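Local coordinates for protein condensin complex subunit 3 (Schizosaccharomyces pombe, PDB 5OQR) that acts as a regulatory subunit of the condensin complex, which is required to convert interphase chromatin into mitotic-like condensed chromosomes, at residues Q338-I343 / R382-S387; I369-D374 / I406-K411; N705-L710 / G735-P740; F729-L734 / L770-K775. All blocks are in the same frame, centred on the assembly; numbering follows the deposited sequence.

Contact 1 (Q338-I343 / R382-S387); sequences QLTYYI and RKLLKS
In the alpha-solenoid of this HEAT-repeat protein, helices 336-348 and 378-394 lie side by side, and Thr340 on the first projects between Lys383, Leu384 and Ser387 on the second. Over the short segments the axes approach to 9.4 Å and run nearly parallel, 21° apart. The two branches of Thr340 divide the work. Its methyl stands anti to the backbone N (chi1, measured to OG1, is -51°) and is thereby carried to the Ser387 side, with Thr340 CG2 3.5 Å from Ser387 CB. The hydroxyl branch lies on the Leu384 side, Thr340 OG1 approaching Leu384 CB at 3.4 Å and Leu384 CD1 at 3.6 Å. That approach is packing: OG1 is hydrogen-bonded back to Val336 O in its own helix, so this buried polar atom has a partner. Lys383 reaches across fully extended, with CG opposite the backbone N (chi1 -170°). Its methylenes run alongside the threonine, Lys383 CE lying 4.0 Å from Thr340 CG2, and Lys383 NZ passes 4.1 Å from Tyr341 CB to donate to Val337 O. A methionine in place of Lys383 would probably lose the bond to the Val337 carbonyl that ties the two helices together. No hydrogen bond joins the two segments themselves. Leu384 also touches Leu408 and Leu412 of helix 399-412, while Leu339 and Ile343 rest on Leu366 of helix 356-372. Near-parallel packing of alternate helices, each backed by its neighbours in sequence, is characteristic of stacked HEAT repeats.

Contact 2 (I369-D374 / I406-K411); sequences IGLSQD and IELLRK
Leu371 supplies most of the apolar contact, setting its CD2 methyl against the backbone of helix 399-412, with Leu371 CD2 3.6 Å from Leu408 CA and 4.0 Å from Leu408 CB. In the other direction Leu408 turns its CD1 onto the backbone of Gly370, Leu408 CD1 lying 3.8 Å from Gly370 C, where no side chain intervenes. Glu407 adds its aliphatic stem: extended and roughly perpendicular to Leu371, it puts Glu407 CG 3.8 Å from Leu371 CD2, and its carboxyl carbon, Glu407 CD, comes to 4.0 Å from Leu371 CD1. The carboxylate has its stronger partner outside the two segments, where Glu407 OE1 forms a salt bridge with a basic side chain on the chain of another protein.

The polar part belongs to Lys411. Extended as far as CE, it bends at the last torsion (chi4 81°), which turns Lys411 NZ to Leu371 O for a 3.0 Å hydrogen bond. The ammonium approaches from above the carbonyl plane, 51° out of it. A second bond, to Gln373 O, is modelled too short to be sure of. A leucine at Lys411 would probably leave Leu371 O, near the C-terminal end of helix 356-372, without this donor and the following turn less firmly tied to helix 399-412.

Behind the contact Leu408 and Leu409 both pack on Leu388 of helix 378-394. Packing of a helix on the next but one in sequence, with the helix between them lining one side of the second, is usual in a HEAT-type alpha-solenoid.

Contact 3 (N705-L710 / G735-P740); sequences NVHLHL and GKLKIP
The His707 imidazole carries Leu737 CD2 over one face, 4.1 Å above the plane and shifted toward the rim, while the Lys738 carbonyl carbon lies at its edge in plane. Lys738 N donates to His707 ND1 at 3.1 Å, at an N-H...N angle of 156°, but from 36° out of the ring plane. A weak alternative, His707 ND1 to Lys738 O, would need the proton on ND1. The second flat group, the Asn705 amide, points its nitrogen at the CD-CG side of Pro740, with Asn705 ND2 3.3 Å from Pro740 CD. Asn705 is the N-cap residue of helix 706-717: Asn705 OD1 accepts from Leu708 N at 3.0 Å in the carbonyl plane, on a lone pair, and more weakly from His707 N. Apolar contacts fill the rest: Ile739 CG2 lies 3.8 Å from Leu708 CD1, and Leu737 CD2 is 3.8 Å from Leu710 CD2. Thus the chain leaving helix 725-736 is laid along the first turn of helix 706-717, both in HEAT 9. His707 NE2 bonds to Leu680 O and Thr683 OG1. A proton on NE2, facing that carbonyl, would suit a neutral ring whose ND1 accepts from Lys738 N.

Contact 4 (F729-L734 / L770-K775); sequences FMISLL and LSILAK
Ile772 is the chief bump of this helix-helix interface of the HEAT alpha-solenoid, and Ile731, Ser732 and Leu734 form the hollow that receives it. Helix 725-736, part of HEAT 9, and helix 767-785 run in the same general direction, their short segments 33° apart with axes 9.0 Å from each other. The two branches of Ile772 spread over the hollow. Ile772 CG2, standing opposite the backbone N (chi1 to CG1 -62°), drops onto the backbone of the facing helix, 3.6 Å from Ile731 O, with Leu734 CB 4.3 Å off. The longer branch ends at Ile772 CD1, 4.1 Å from Ser732 CA, where the serine side chain starts off away from the interface and lets the isoleucine rest on main chain. Relief is reversed at Ile731: Ile731 CG2 projects into the notch between Ile772 and Leu773, 4.1 Å from Ile772 CG2 and equally near Leu773 CG. Ile731 and Leu773 stand at about a right angle, so one branch meets the flank of the other. Outside the two segments, Phe715 of helix 706-717 touches both Leu734 and Leu773, and Tyr758 of helix 745-759 touches Ile731 and Leu773. The side chains that meet across the segments are apolar, and no hydrogen bond crosses between them. Their closest approach is methyl to methyl, Leu734 CD1 to Leu773 CD2 at 3.7 Å.

In the fold
The four contacts form two pairs, far apart in the solenoid. Contacts 1 and 2, with centres 11 Å apart, interleave along the chain: helices 336-348, 356-372, 378-394 and 399-412 alternate between them. They touch through Leu385 CD1 and Leu409 CD1, 3.5 Å apart, and through Leu339 against Gly370. Contacts 3 and 4, 13 Å apart between centres, share helix 725-736, and Gly735 N of contact 3 lies 4.0 Å from Ile772 CG2 of contact 4. Contact 1 is about 74 Å from contact 4, centre to centre, across the middle of the chain. Of the four, contact 2 alone is touched by another protein chain, at Glu407.

Contact 1 (Q338-I343 / R382-S387)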
loop_
_atom_site.group_PDB
_atom_site.type_symbol
_atom_site.label_atom_id
_atom_site.label_comp_id
_atom_site.label_asym_id
_atom_site.label_seq_id
_atom_site.Cartn_x
_atom_site.Cartn_y
_atom_site.Cartn_z
ATOM N N GLN A 338 -32.369 -25.957 -6.546
ATOM C CA GLN A 338 -31.235 -26.566 -7.230
ATOM C C GLN A 338 -29.951 -26.353 -6.442
ATOM O O GLN A 338 -29.098 -27.245 -6.380
ATOM C CB GLN A 338 -31.093 -25.984 -8.635
ATOM C CG GLN A 338 -32.375 -25.931 -9.453
ATOM C CD GLN A 338 -32.295 -24.907 -10.568
ATOM O OE1 GLN A 338 -33.001 -23.898 -10.553
ATOM N NE2 GLN A 338 -31.427 -25.155 -11.539
ATOM N N LEU A 339 -29.800 -25.176 -5.833
ATOM C CA LEU A 339 -28.602 -24.881 -5.055
ATOM C C LEU A 339 -28.475 -25.832 -3.874
ATOM O O LEU A 339 -27.406 -26.404 -3.634
ATOM C CB LEU A 339 -28.641 -23.432 -4.577
ATOM C CG LEU A 339 -27.413 -22.938 -3.814
ATOM C CD1 LEU A 339 -26.239 -22.748 -4.754
ATOM C CD2 LEU A 339 -27.735 -21.653 -3.083
ATOM N N THR A 340 -29.560 -26.008 -3.117
ATOM C CA THR A 340 -29.556 -26.982 -2.031
ATOM C C THR A 340 -29.144 -28.355 -2.543
ATOM O O THR A 340 -28.381 -29.070 -1.887
ATOM C CB THR A 340 -30.937 -27.052 -1.378
ATOM O OG1 THR A 340 -31.376 -25.732 -1.033
ATOM C CG2 THR A 340 -30.894 -27.905 -0.119
ATOM N N TYR A 341 -29.635 -28.732 -3.721
ATOM C CA TYR A 341 -29.256 -30.008 -4.314
ATOM C C TYR A 341 -27.776 -30.030 -4.679
ATOM O O TYR A 341 -27.077 -31.009 -4.392
ATOM C CB TYR A 341 -30.135 -30.275 -5.538
ATOM C CG TYR A 341 -29.731 -31.464 -6.375
ATOM C CD1 TYR A 341 -29.336 -31.301 -7.694
ATOM C CD2 TYR A 341 -29.752 -32.749 -5.853
ATOM C CE1 TYR A 341 -28.972 -32.379 -8.468
ATOM C CE2 TYR A 341 -29.387 -33.836 -6.620
ATOM C CZ TYR A 341 -29.001 -33.645 -7.929
ATOM O OH TYR A 341 -28.632 -34.721 -8.703
ATOM N N TYR A 342 -27.275 -28.957 -5.296
ATOM C CA TYR A 342 -25.865 -28.912 -5.679
ATOM C C TYR A 342 -24.959 -28.995 -4.459
ATOM O O TYR A 342 -23.910 -29.648 -4.498
ATOM C CB TYR A 342 -25.571 -27.635 -6.463
ATOM C CG TYR A 342 -26.371 -27.475 -7.733
ATOM C CD1 TYR A 342 -26.716 -28.573 -8.508
ATOM C CD2 TYR A 342 -26.783 -26.220 -8.158
ATOM C CE1 TYR A 342 -27.447 -28.424 -9.669
ATOM C CE2 TYR A 342 -27.512 -26.062 -9.312
ATOM C CZ TYR A 342 -27.841 -27.166 -10.066
ATOM O OH TYR A 342 -28.570 -27.002 -11.219
ATOM N N ILE A 343 -25.338 -28.327 -3.370
ATOM C CA ILE A 343 -24.555 -28.403 -2.141
ATOM C C ILE A 343 -24.543 -29.830 -1.608
ATOM O O ILE A 343 -23.506 -30.332 -1.159
ATOM C CB ILE A 343 -25.106 -27.410 -1.100
ATOM C CG1 ILE A 343 -24.856 -25.975 -1.561
ATOM C CG2 ILE A 343 -24.473 -27.645 0.274
ATOM C CD1 ILE A 343 -25.531 -24.911 -0.710
ATOM N N ARG A 382 -37.540 -23.359 2.866
ATOM C CA ARG A 382 -37.729 -24.456 3.810
ATOM C C ARG A 382 -36.793 -25.618 3.502
ATOM O O ARG A 382 -36.272 -26.264 4.418
ATOM C CB ARG A 382 -39.186 -24.915 3.777
ATOM C CG ARG A 382 -40.176 -23.840 4.198
ATOM C CD ARG A 382 -41.408 -23.821 3.303
ATOM N NE ARG A 382 -42.124 -25.091 3.301
ATOM C CZ ARG A 382 -43.011 -25.461 4.218
ATOM N NH1 ARG A 382 -43.298 -24.659 5.235
ATOM N NH2 ARG A 382 -43.610 -26.639 4.121
ATOM N N LYS A 383 -36.567 -25.902 2.219
ATOM C CA LYS A 383 -35.691 -27.010 1.856
ATOM C C LYS A 383 -34.270 -26.757 2.339
ATOM O O LYS A 383 -33.678 -27.590 3.035
ATOM C CB LYS A 383 -35.708 -27.225 0.344
ATOM C CG LYS A 383 -35.012 -28.505 -0.092
ATOM C CD LYS A 383 -34.731 -28.528 -1.581
ATOM C CE LYS A 383 -33.897 -29.744 -1.956
ATOM N NZ LYS A 383 -33.596 -29.805 -3.412
ATOM N N LEU A 384 -33.705 -25.605 1.976
ATOM C CA LEU A 384 -32.339 -25.292 2.378
ATOM C C LEU A 384 -32.201 -25.278 3.894
ATOM O O LEU A 384 -31.175 -25.703 4.436
ATOM C CB LEU A 384 -31.922 -23.947 1.785
ATOM C CG LEU A 384 -30.506 -23.462 2.089
ATOM C CD1 LEU A 384 -29.464 -24.500 1.700
ATOM C CD2 LEU A 384 -30.257 -22.158 1.362
ATOM N N LEU A 385 -33.226 -24.796 4.597
ATOM C CA LEU A 385 -33.191 -24.806 6.054
ATOM C C LEU A 385 -33.099 -26.231 6.584
ATOM O O LEU A 385 -32.314 -26.522 7.493
ATOM C CB LEU A 385 -34.428 -24.101 6.605
ATOM C CG LEU A 385 -34.538 -24.024 8.126
ATOM C CD1 LEU A 385 -33.372 -23.251 8.712
ATOM C CD2 LEU A 385 -35.853 -23.386 8.522
ATOM N N LYS A 386 -33.903 -27.137 6.024
ATOM C CA LYS A 386 -33.817 -28.542 6.402
ATOM C C LYS A 386 -32.422 -29.090 6.148
ATOM O O LYS A 386 -31.825 -29.734 7.018
ATOM C CB LYS A 386 -34.852 -29.351 5.624
ATOM C CG LYS A 386 -35.902 -30.016 6.480
ATOM C CD LYS A 386 -36.868 -30.781 5.601
ATOM C CE LYS A 386 -37.911 -31.511 6.413
ATOM N NZ LYS A 386 -39.122 -31.778 5.593
ATOM N N SER A 387 -31.888 -28.852 4.949
ATOM C CA SER A 387 -30.553 -29.339 4.617
ATOM C C SER A 387 -29.521 -28.825 5.612
ATOM O O SER A 387 -28.707 -29.595 6.133
ATOM C CB SER A 387 -30.190 -28.920 3.193
ATOM O OG SER A 387 -28.911 -29.405 2.830
#

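Contact 2 (I369-D374 / I406-K411)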
loop_
_atom_site.group_PDB
_atom_site.type_symbol
_atom_site.label_atom_id
_atom_site.label_comp_id
_atom_site.label_asym_id
_atom_site.label_seq_id
_atom_site.Cartn_x
_atom_site.Cartn_y
_atom_site.Cartn_z
ATOM N N ILE A 369 -23.069 -17.884 -2.566
ATOM C CA ILE A 369 -24.173 -17.636 -3.486
ATOM C C ILE A 369 -25.495 -17.660 -2.736
ATOM O O ILE A 369 -26.389 -16.849 -2.998
ATOM C CB ILE A 369 -24.155 -18.661 -4.634
ATOM C CG1 ILE A 369 -22.855 -18.538 -5.431
ATOM C CG2 ILE A 369 -25.352 -18.456 -5.553
ATOM C CD1 ILE A 369 -22.596 -19.692 -6.366
ATOM N N GLY A 370 -25.637 -18.583 -1.785
ATOM C CA GLY A 370 -26.884 -18.685 -1.047
ATOM C C GLY A 370 -27.108 -17.510 -0.118
ATOM O O GLY A 370 -28.234 -17.028 0.025
ATOM N N LEU A 371 -26.045 -17.035 0.529
ATOM C CA LEU A 371 -26.154 -15.852 1.375
ATOM C C LEU A 371 -26.556 -14.616 0.584
ATOM O O LEU A 371 -27.110 -13.677 1.164
ATOM C CB LEU A 371 -24.830 -15.603 2.096
ATOM C CG LEU A 371 -24.552 -16.519 3.289
ATOM C CD1 LEU A 371 -23.076 -16.536 3.629
ATOM C CD2 LEU A 371 -25.362 -16.080 4.490
ATOM N N SER A 372 -26.299 -14.594 -0.723
ATOM C CA SER A 372 -26.623 -13.424 -1.530
ATOM C C SER A 372 -28.091 -13.382 -1.926
ATOM O O SER A 372 -28.637 -12.296 -2.148
ATOM C CB SER A 372 -25.754 -13.404 -2.785
ATOM O OG SER A 372 -26.113 -14.452 -3.665
ATOM N N GLN A 373 -28.744 -14.536 -2.022
ATOM C CA GLN A 373 -30.118 -14.583 -2.503
ATOM C C GLN A 373 -31.063 -13.946 -1.493
ATOM O O GLN A 373 -30.892 -14.094 -0.281
ATOM C CB GLN A 373 -30.554 -16.027 -2.753
ATOM C CG GLN A 373 -29.552 -16.904 -3.487
ATOM C CD GLN A 373 -29.332 -16.478 -4.925
ATOM O OE1 GLN A 373 -29.182 -15.293 -5.224
ATOM N NE2 GLN A 373 -29.320 -17.450 -5.830
ATOM N N ASP A 374 -32.067 -13.238 -1.997
ATOM C CA ASP A 374 -33.211 -12.814 -1.193
ATOM C C ASP A 374 -34.366 -13.710 -1.631
ATOM O O ASP A 374 -35.066 -13.420 -2.601
ATOM C CB ASP A 374 -33.531 -11.339 -1.378
ATOM C CG ASP A 374 -34.635 -10.868 -0.454
ATOM O OD1 ASP A 374 -35.210 -9.790 -0.713
ATOM O OD2 ASP A 374 -34.931 -11.578 0.530
ATOM N N ILE A 406 -23.950 -21.614 9.711
ATOM C CA ILE A 406 -24.760 -20.989 10.748
ATOM C C ILE A 406 -25.162 -19.577 10.345
ATOM O O ILE A 406 -26.238 -19.100 10.720
ATOM C CB ILE A 406 -23.997 -21.014 12.083
ATOM C CG1 ILE A 406 -23.826 -22.466 12.543
ATOM C CG2 ILE A 406 -24.722 -20.180 13.142
ATOM C CD1 ILE A 406 -22.984 -22.649 13.785
ATOM N N GLU A 407 -24.316 -18.885 9.581
ATOM C CA GLU A 407 -24.682 -17.563 9.085
ATOM C C GLU A 407 -25.830 -17.654 8.087
ATOM O O GLU A 407 -26.765 -16.848 8.131
ATOM C CB GLU A 407 -23.463 -16.896 8.450
ATOM C CG GLU A 407 -23.729 -15.525 7.862
ATOM C CD GLU A 407 -22.481 -14.899 7.266
ATOM O OE1 GLU A 407 -21.383 -15.466 7.450
ATOM O OE2 GLU A 407 -22.599 -13.842 6.611
ATOM N N LEU A 408 -25.774 -18.631 7.182
ATOM C CA LEU A 408 -26.862 -18.834 6.233
ATOM C C LEU A 408 -28.126 -19.316 6.931
ATOM O O LEU A 408 -29.236 -18.969 6.515
ATOM C CB LEU A 408 -26.421 -19.830 5.161
ATOM C CG LEU A 408 -27.411 -20.212 4.064
ATOM C CD1 LEU A 408 -27.861 -19.003 3.275
ATOM C CD2 LEU A 408 -26.771 -21.240 3.149
ATOM N N LEU A 409 -27.981 -20.106 7.994
ATOM C CA LEU A 409 -29.137 -20.511 8.782
ATOM C C LEU A 409 -29.868 -19.293 9.335
ATOM O O LEU A 409 -31.089 -19.167 9.189
ATOM C CB LEU A 409 -28.686 -21.432 9.915
ATOM C CG LEU A 409 -29.750 -22.337 10.531
ATOM C CD1 LEU A 409 -30.024 -23.524 9.624
ATOM C CD2 LEU A 409 -29.315 -22.797 11.908
ATOM N N ARG A 410 -29.131 -18.383 9.974
ATOM C CA ARG A 410 -29.727 -17.148 10.480
ATOM C C ARG A 410 -30.508 -16.422 9.396
ATOM O O ARG A 410 -31.617 -15.935 9.637
ATOM C CB ARG A 410 -28.631 -16.237 11.038
ATOM C CG ARG A 410 -29.090 -14.832 11.410
ATOM C CD ARG A 410 -30.080 -14.851 12.560
ATOM N NE ARG A 410 -30.588 -13.516 12.857
ATOM C CZ ARG A 410 -31.711 -13.004 12.363
ATOM N NH1 ARG A 410 -32.472 -13.709 11.537
ATOM N NH2 ARG A 410 -32.079 -11.775 12.698
ATOM N N LYS A 411 -29.936 -16.327 8.198
ATOM C CA LYS A 411 -30.594 -15.614 7.109
ATOM C C LYS A 411 -31.930 -16.246 6.741
ATOM O O LYS A 411 -32.852 -15.540 6.323
ATOM C CB LYS A 411 -29.666 -15.580 5.898
ATOM C CG LYS A 411 -30.238 -14.912 4.669
ATOM C CD LYS A 411 -29.355 -15.196 3.472
ATOM C CE LYS A 411 -30.046 -14.853 2.172
ATOM N NZ LYS A 411 -29.984 -13.398 1.862
#

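Contact 3 (N705-L710 / G735-P740)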
loop_
_atom_site.group_PDB
_atom_site.type_symbol
_atom_site.label_atom_id
_atom_site.label_comp_id
_atom_site.label_asym_id
_atom_site.label_seq_id
_atom_site.Cartn_x
_atom_site.Cartn_y
_atom_site.Cartn_z
ATOM N N ASN A 705 -6.027 28.708 16.357
ATOM C CA ASN A 705 -5.210 27.956 15.420
ATOM C C ASN A 705 -4.329 26.970 16.176
ATOM O O ASN A 705 -3.661 27.337 17.147
ATOM C CB ASN A 705 -4.358 28.911 14.590
ATOM C CG ASN A 705 -3.631 28.217 13.467
ATOM O OD1 ASN A 705 -2.465 27.852 13.602
ATOM N ND2 ASN A 705 -4.316 28.033 12.344
ATOM N N VAL A 706 -4.334 25.713 15.729
ATOM C CA VAL A 706 -3.570 24.676 16.416
ATOM C C VAL A 706 -2.079 24.969 16.333
ATOM O O VAL A 706 -1.330 24.729 17.286
ATOM C CB VAL A 706 -3.907 23.289 15.834
ATOM C CG1 VAL A 706 -3.106 22.195 16.533
ATOM C CG2 VAL A 706 -5.393 23.006 15.953
ATOM N N HIS A 707 -1.621 25.481 15.190
ATOM C CA HIS A 707 -0.195 25.731 15.021
ATOM C C HIS A 707 0.264 26.917 15.859
ATOM O O HIS A 707 1.361 26.894 16.425
ATOM C CB HIS A 707 0.124 25.951 13.544
ATOM C CG HIS A 707 0.452 24.692 12.802
ATOM N ND1 HIS A 707 0.760 24.681 11.460
ATOM C CD2 HIS A 707 0.524 23.404 13.214
ATOM C CE1 HIS A 707 1.012 23.443 11.077
ATOM N NE2 HIS A 707 0.875 22.649 12.122
ATOM N N LEU A 708 -0.554 27.963 15.953
ATOM C CA LEU A 708 -0.216 29.050 16.860
ATOM C C LEU A 708 -0.314 28.597 18.310
ATOM O O LEU A 708 0.447 29.070 19.160
ATOM C CB LEU A 708 -1.121 30.254 16.610
ATOM C CG LEU A 708 -0.606 31.583 17.166
ATOM C CD1 LEU A 708 0.688 32.003 16.481
ATOM C CD2 LEU A 708 -1.657 32.664 17.010
ATOM N N HIS A 709 -1.239 27.684 18.608
ATOM C CA HIS A 709 -1.266 27.062 19.925
ATOM C C HIS A 709 -0.020 26.218 20.149
ATOM O O HIS A 709 0.512 26.168 21.263
ATOM C CB HIS A 709 -2.527 26.212 20.076
ATOM C CG HIS A 709 -2.520 25.333 21.286
ATOM N ND1 HIS A 709 -2.540 23.957 21.208
ATOM C CD2 HIS A 709 -2.481 25.632 22.606
ATOM C CE1 HIS A 709 -2.520 23.447 22.426
ATOM N NE2 HIS A 709 -2.483 24.443 23.292
ATOM N N LEU A 710 0.465 25.552 19.100
ATOM C CA LEU A 710 1.669 24.741 19.230
ATOM C C LEU A 710 2.894 25.613 19.478
ATOM O O LEU A 710 3.808 25.217 20.208
ATOM C CB LEU A 710 1.858 23.888 17.976
ATOM C CG LEU A 710 3.061 22.944 17.978
ATOM C CD1 LEU A 710 2.958 21.938 19.109
ATOM C CD2 LEU A 710 3.179 22.241 16.643
ATOM N N GLY A 735 9.828 27.826 12.639
ATOM C CA GLY A 735 9.923 28.249 11.255
ATOM C C GLY A 735 9.082 27.426 10.304
ATOM O O GLY A 735 8.740 27.908 9.220
ATOM N N LYS A 736 8.741 26.197 10.684
ATOM C CA LYS A 736 7.931 25.333 9.836
ATOM C C LYS A 736 6.438 25.491 10.083
ATOM O O LYS A 736 5.638 25.040 9.259
ATOM C CB LYS A 736 8.322 23.870 10.049
ATOM C CG LYS A 736 9.815 23.615 9.966
ATOM C CD LYS A 736 10.155 22.177 10.294
ATOM C CE LYS A 736 11.658 21.959 10.340
ATOM N NZ LYS A 736 12.317 22.321 9.056
ATOM N N LEU A 737 6.049 26.119 11.189
ATOM C CA LEU A 737 4.637 26.293 11.492
ATOM C C LEU A 737 3.934 27.038 10.364
ATOM O O LEU A 737 4.526 27.866 9.668
ATOM C CB LEU A 737 4.462 27.052 12.805
ATOM C CG LEU A 737 5.030 26.391 14.060
ATOM C CD1 LEU A 737 4.945 27.341 15.241
ATOM C CD2 LEU A 737 4.299 25.100 14.367
ATOM N N LYS A 738 2.659 26.725 10.186
ATOM C CA LYS A 738 1.800 27.375 9.203
ATOM C C LYS A 738 0.813 28.243 9.976
ATOM O O LYS A 738 -0.244 27.779 10.405
ATOM C CB LYS A 738 1.081 26.357 8.335
ATOM C CG LYS A 738 1.886 25.879 7.133
ATOM C CD LYS A 738 0.992 25.208 6.103
ATOM C CE LYS A 738 0.137 26.219 5.342
ATOM N NZ LYS A 738 -1.102 25.604 4.795
ATOM N N ILE A 739 1.167 29.508 10.148
ATOM C CA ILE A 739 0.355 30.461 10.897
ATOM C C ILE A 739 -0.457 31.267 9.889
ATOM O O ILE A 739 0.138 31.924 9.026
ATOM C CB ILE A 739 1.229 31.381 11.762
ATOM C CG1 ILE A 739 2.254 30.558 12.550
ATOM C CG2 ILE A 739 0.364 32.201 12.704
ATOM C CD1 ILE A 739 1.652 29.522 13.479
ATOM N N PRO A 740 -1.786 31.231 9.938
ATOM C CA PRO A 740 -2.567 32.093 9.047
ATOM C C PRO A 740 -2.430 33.558 9.434
ATOM O O PRO A 740 -2.013 33.907 10.539
ATOM C CB PRO A 740 -4.005 31.595 9.230
ATOM C CG PRO A 740 -4.005 30.882 10.526
ATOM C CD PRO A 740 -2.644 30.304 10.693
#

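Contact 4 (F729-L734 / L770-K775)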
loop_
_atom_site.group_PDB
_atom_site.type_symbol
_atom_site.label_atom_id
_atom_site.label_comp_id
_atom_site.label_asym_id
_atom_site.label_seq_id
_atom_site.Cartn_x
_atom_site.Cartn_y
_atom_site.Cartn_z
ATOM N N PHE A 729 16.586 22.298 18.142
ATOM C CA PHE A 729 15.643 21.642 17.247
ATOM C C PHE A 729 14.216 22.105 17.509
ATOM O O PHE A 729 13.440 22.300 16.567
ATOM C CB PHE A 729 15.749 20.126 17.395
ATOM C CG PHE A 729 14.792 19.377 16.526
ATOM C CD1 PHE A 729 13.718 18.706 17.078
ATOM C CD2 PHE A 729 14.951 19.366 15.153
ATOM C CE1 PHE A 729 12.829 18.024 16.276
ATOM C CE2 PHE A 729 14.066 18.688 14.345
ATOM C CZ PHE A 729 13.001 18.021 14.905
ATOM N N MET A 730 13.849 22.288 18.777
ATOM C CA MET A 730 12.503 22.752 19.087
ATOM C C MET A 730 12.248 24.136 18.512
ATOM O O MET A 730 11.123 24.438 18.098
ATOM C CB MET A 730 12.281 22.752 20.599
ATOM C CG MET A 730 12.438 21.384 21.248
ATOM S SD MET A 730 11.370 20.120 20.530
ATOM C CE MET A 730 9.765 20.655 21.108
ATOM N N ILE A 731 13.274 24.990 18.473
ATOM C CA ILE A 731 13.126 26.307 17.865
ATOM C C ILE A 731 12.987 26.177 16.355
ATOM O O ILE A 731 12.249 26.935 15.719
ATOM C CB ILE A 731 14.314 27.208 18.256
ATOM C CG1 ILE A 731 14.244 27.550 19.744
ATOM C CG2 ILE A 731 14.331 28.499 17.431
ATOM C CD1 ILE A 731 15.529 28.118 20.304
ATOM N N SER A 732 13.691 25.211 15.761
ATOM C CA SER A 732 13.589 24.975 14.324
ATOM C C SER A 732 12.144 24.804 13.879
ATOM O O SER A 732 11.798 25.154 12.745
ATOM C CB SER A 732 14.399 23.738 13.942
ATOM O OG SER A 732 13.941 22.597 14.645
ATOM N N LEU A 733 11.286 24.275 14.752
ATOM C CA LEU A 733 9.909 23.998 14.361
ATOM C C LEU A 733 9.099 25.275 14.187
ATOM O O LEU A 733 8.171 25.308 13.371
ATOM C CB LEU A 733 9.252 23.090 15.398
ATOM C CG LEU A 733 10.046 21.820 15.711
ATOM C CD1 LEU A 733 9.377 21.039 16.821
ATOM C CD2 LEU A 733 10.206 20.966 14.463
ATOM N N LEU A 734 9.430 26.331 14.935
ATOM C CA LEU A 734 8.708 27.592 14.800
ATOM C C LEU A 734 8.750 28.109 13.369
ATOM O O LEU A 734 7.803 28.760 12.917
ATOM C CB LEU A 734 9.291 28.630 15.756
ATOM C CG LEU A 734 9.008 28.396 17.239
ATOM C CD1 LEU A 734 10.000 29.157 18.090
ATOM C CD2 LEU A 734 7.589 28.810 17.582
ATOM N N LEU A 770 18.524 32.496 16.928
ATOM C CA LEU A 770 18.136 33.894 17.069
ATOM C C LEU A 770 17.468 34.421 15.810
ATOM O O LEU A 770 16.554 35.248 15.893
ATOM C CB LEU A 770 19.365 34.738 17.409
ATOM C CG LEU A 770 19.998 34.440 18.768
ATOM C CD1 LEU A 770 21.446 34.894 18.798
ATOM C CD2 LEU A 770 19.203 35.110 19.873
ATOM N N SER A 771 17.902 33.958 14.638
ATOM C CA SER A 771 17.302 34.419 13.390
ATOM C C SER A 771 15.887 33.877 13.227
ATOM O O SER A 771 14.998 34.587 12.746
ATOM C CB SER A 771 18.176 34.005 12.209
ATOM O OG SER A 771 17.709 34.580 11.001
ATOM N N ILE A 772 15.658 32.623 13.619
ATOM C CA ILE A 772 14.315 32.059 13.550
ATOM C C ILE A 772 13.387 32.782 14.515
ATOM O O ILE A 772 12.251 33.124 14.166
ATOM C CB ILE A 772 14.356 30.546 13.834
ATOM C CG1 ILE A 772 15.201 29.826 12.782
ATOM C CG2 ILE A 772 12.945 29.958 13.850
ATOM C CD1 ILE A 772 15.588 28.419 13.176
ATOM N N LEU A 773 13.850 33.025 15.741
ATOM C CA LEU A 773 13.020 33.720 16.717
ATOM C C LEU A 773 12.711 35.142 16.271
ATOM O O LEU A 773 11.585 35.621 16.437
ATOM C CB LEU A 773 13.708 33.721 18.080
ATOM C CG LEU A 773 13.800 32.367 18.784
ATOM C CD1 LEU A 773 14.631 32.483 20.045
ATOM C CD2 LEU A 773 12.416 31.826 19.111
ATOM N N ALA A 774 13.698 35.832 15.696
ATOM C CA ALA A 774 13.470 37.197 15.236
ATOM C C ALA A 774 12.488 37.228 14.073
ATOM O O ALA A 774 11.589 38.075 14.032
ATOM C CB ALA A 774 14.794 37.841 14.833
ATOM N N LYS A 775 12.643 36.314 13.118
ATOM C CA LYS A 775 11.718 36.263 11.993
ATOM C C LYS A 775 10.312 35.896 12.447
ATOM O O LYS A 775 9.330 36.384 11.878
ATOM C CB LYS A 775 12.226 35.267 10.957
ATOM C CG LYS A 775 11.720 35.519 9.548
ATOM C CD LYS A 775 12.375 34.579 8.548
ATOM C CE LYS A 775 13.858 34.883 8.369
ATOM N NZ LYS A 775 14.702 33.673 8.569
#